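Local coordinates for maleylpyruvate isomerase (Ralstonia sp., PDB 2V6K), which catalyses the glutathione-dependent isomerisation of maleylpyruvate to fumarylpyruvate in naphthalene degradation, working as a homodimeric zeta-class glutathione transferase, at residues A[97-101]-A[142-146]. Numbering follows the deposited sequence.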
ATOM      1  N   LEU A  97      -9.791  -0.896   4.294  1.00  3.42           N
ATOM      2  CA  LEU A  97      -9.365  -1.891   5.277  1.00  3.18           C
ATOM      3  C   LEU A  97      -8.101  -2.594   4.801  1.00  3.37           C
ATOM      4  O   LEU A  97      -7.129  -2.729   5.551  1.00  4.28           O
ATOM      5  CB  LEU A  97     -10.479  -2.913   5.535  1.00  3.42           C
ATOM      6  CG  LEU A  97     -11.669  -2.405   6.355  1.00  4.86           C
ATOM      7  CD1 LEU A  97     -12.813  -3.403   6.304  1.00  7.52           C
ATOM      8  CD2 LEU A  97     -11.271  -2.119   7.798  1.00  6.78           C
ATOM      9  N   ALA A  98      -8.104  -3.023   3.540  1.00  3.97           N
ATOM     10  CA  ALA A  98      -6.944  -3.704   2.976  1.00  3.52           C
ATOM     11  C   ALA A  98      -5.722  -2.802   3.018  1.00  3.58           C
ATOM     12  O   ALA A  98      -4.635  -3.257   3.371  1.00  4.47           O
ATOM     13  CB  ALA A  98      -7.225  -4.161   1.550  1.00  3.75           C
ATOM     14  N   ALA A  99      -5.893  -1.534   2.661  1.00  3.86           N
ATOM     15  CA  ALA A  99      -4.763  -0.618   2.578  1.00  4.02           C
ATOM     16  C   ALA A  99      -4.178  -0.262   3.947  1.00  3.90           C
ATOM     17  O   ALA A  99      -2.985   0.009   4.044  1.00  4.07           O
ATOM     18  CB  ALA A  99      -5.164   0.641   1.813  1.00  4.14           C
ATOM     19  N   ILE A 100      -4.992  -0.263   5.007  1.00  3.71           N
ATOM     20  CA  ILE A 100      -4.432  -0.094   6.353  1.00  3.57           C
ATOM     21  C   ILE A 100      -3.333  -1.135   6.558  1.00  4.03           C
ATOM     22  O   ILE A 100      -2.226  -0.813   7.000  1.00  4.87           O
ATOM     23  CB  ILE A 100      -5.508  -0.242   7.451  1.00  3.40           C
ATOM     24  CG1 ILE A 100      -6.460   0.957   7.412  1.00  5.10           C
ATOM     25  CG2 ILE A 100      -4.865  -0.396   8.845  1.00  5.36           C
ATOM     26  CD1 ILE A 100      -7.668   0.808   8.308  1.00  6.01           C
ATOM     27  N   VAL A 101      -3.626  -2.383   6.212  1.00  3.56           N
ATOM     28  CA  VAL A 101      -2.644  -3.456   6.350  1.00  3.66           C
ATOM     29  C   VAL A 101      -1.552  -3.345   5.293  1.00  4.09           C
ATOM     30  O   VAL A 101      -0.351  -3.377   5.615  1.00  4.59           O
ATOM     31  CB  VAL A 101      -3.318  -4.840   6.239  1.00  3.58           C
ATOM     32  CG1 VAL A 101      -2.276  -5.939   6.216  1.00  4.61           C
ATOM     33  CG2 VAL A 101      -4.286  -5.057   7.395  1.00  5.10           C
ATOM     34  N   ALA A 142      -7.038   1.040  14.396  1.00  5.05           N
ATOM     35  CA  ALA A 142      -7.893   1.641  13.377  1.00  5.22           C
ATOM     36  C   ALA A 142      -8.807   0.613  12.722  1.00  5.11           C
ATOM     37  O   ALA A 142      -9.998   0.866  12.551  1.00  5.37           O
ATOM     38  CB  ALA A 142      -7.054   2.356  12.330  1.00  6.31           C
ATOM     39  N   TYR A 143      -8.244  -0.538  12.350  1.00  4.13           N
ATOM     40  CA  TYR A 143      -9.002  -1.598  11.689  1.00  3.80           C
ATOM     41  C   TYR A 143     -10.140  -2.065  12.599  1.00  4.15           C
ATOM     42  O   TYR A 143     -11.298  -2.169  12.164  1.00  4.50           O
ATOM     43  CB  TYR A 143      -8.054  -2.754  11.347  1.00  3.69           C
ATOM     44  CG  TYR A 143      -8.520  -3.708  10.275  1.00  3.23           C
ATOM     45  CD1 TYR A 143      -7.898  -3.740   9.038  1.00  3.91           C
ATOM     46  CD2 TYR A 143      -9.560  -4.607  10.513  1.00  3.82           C
ATOM     47  CE1 TYR A 143      -8.297  -4.631   8.056  1.00  3.68           C
ATOM     48  CE2 TYR A 143      -9.977  -5.499   9.527  1.00  3.91           C
ATOM     49  CZ  TYR A 143      -9.336  -5.499   8.300  1.00  3.78           C
ATOM     50  OH  TYR A 143      -9.724  -6.371   7.310  1.00  4.77           O
ATOM     51  N   GLU A 144      -9.812  -2.331  13.863  1.00  4.54           N
ATOM     52  CA  GLU A 144     -10.796  -2.738  14.869  1.00  4.12           C
ATOM     53  C   GLU A 144     -11.912  -1.709  15.026  1.00  4.85           C
ATOM     54  O   GLU A 144     -13.093  -2.071  15.104  1.00  5.10           O
ATOM     55  CB  GLU A 144     -10.094  -2.962  16.210  1.00  4.47           C
ATOM     56  CG  GLU A 144     -10.996  -3.440  17.338  1.00  3.67           C
ATOM     57  CD  GLU A 144     -11.286  -4.932  17.305  1.00  5.16           C
ATOM     58  OE1 GLU A 144     -10.720  -5.664  16.461  1.00  5.00           O
ATOM     59  OE2 GLU A 144     -12.087  -5.371  18.155  1.00  4.77           O
ATOM     60  N   ALA A 145     -11.543  -0.429  15.080  1.00  5.17           N
ATOM     61  CA  ALA A 145     -12.532   0.641  15.207  1.00  6.00           C
ATOM     62  C   ALA A 145     -13.475   0.655  14.007  1.00  6.20           C
ATOM     63  O   ALA A 145     -14.686   0.858  14.165  1.00  7.77           O
ATOM     64  CB  ALA A 145     -11.845   1.985  15.362  1.00  7.32           C
ATOM     65  N   LEU A 146     -12.931   0.434  12.812  1.00  5.91           N
ATOM     66  CA  LEU A 146     -13.759   0.392  11.604  1.00  6.78           C
ATOM     67  C   LEU A 146     -14.696  -0.805  11.570  1.00  7.79           C
ATOM     68  O   LEU A 146     -15.842  -0.680  11.126  1.00  8.50           O
ATOM     69  CB  LEU A 146     -12.893   0.456  10.343  1.00  7.11           C
ATOM     70  CG  LEU A 146     -12.204   1.807  10.134  1.00  8.64           C
ATOM     71  CD1 LEU A 146     -11.138   1.700   9.056  1.00 12.98           C
ATOM     72  CD2 LEU A 146     -13.207   2.900   9.786  1.00 10.70           C
TER
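Leu-97 sets one of its methyls squarely on the ring of Tyr-143: CD2 sits 3.7 Å from the ring centroid and only 4° off the normal, a CH-pi contact over the middle of the face. The two side chains cross at about a right angle. The tyrosine's chi1 of -160° turns CG away from the backbone N and carries the ring across to the other helix, and its ring carbon CE1 comes within 3.8 Å of Leu-97 CB. The same carbon approaches the backbone oxygen Leu-97 O at 3.4 Å, without a hydrogen bond across the interface. Val-101, one turn further along, meets the ring at a slant, CG2 lying 4.1 Å from Tyr-143 CE1. The phenol is anchored beyond the apolar contact, its OH hydrogen-bonded to Ser-157 OG, which should restrict the swing of the ring.

Beside this CH-pi contact, Ile-100 and Leu-146 meet through terminal methyls, CD1 to CD1 at 3.7 Å. Ile-100 CG1 is anti to the carbonyl carbon and the chain is extended beyond it, carrying CD1 across to the facing helix. Leu-97 CD2 links the two clusters, since it also packs against Leu-146 CB at 4.0 Å.

The paired segments are nearly antiparallel, at 166°, and belong to helices 88-104 and 125-149 of the all-helical C-terminal domain of the glutathione transferase fold. Ile-100 also lies close to the glutathione-binding residue Ile-105, so this packing adjoins the active-site region. Helix 164-178 packs against the same core through Leu-169 on Tyr-143 and Gln-172 on Val-101, helix 187-196 adds Ile-189 beside the tyrosine, and Gln-66 of the second subunit packs on Ile-100.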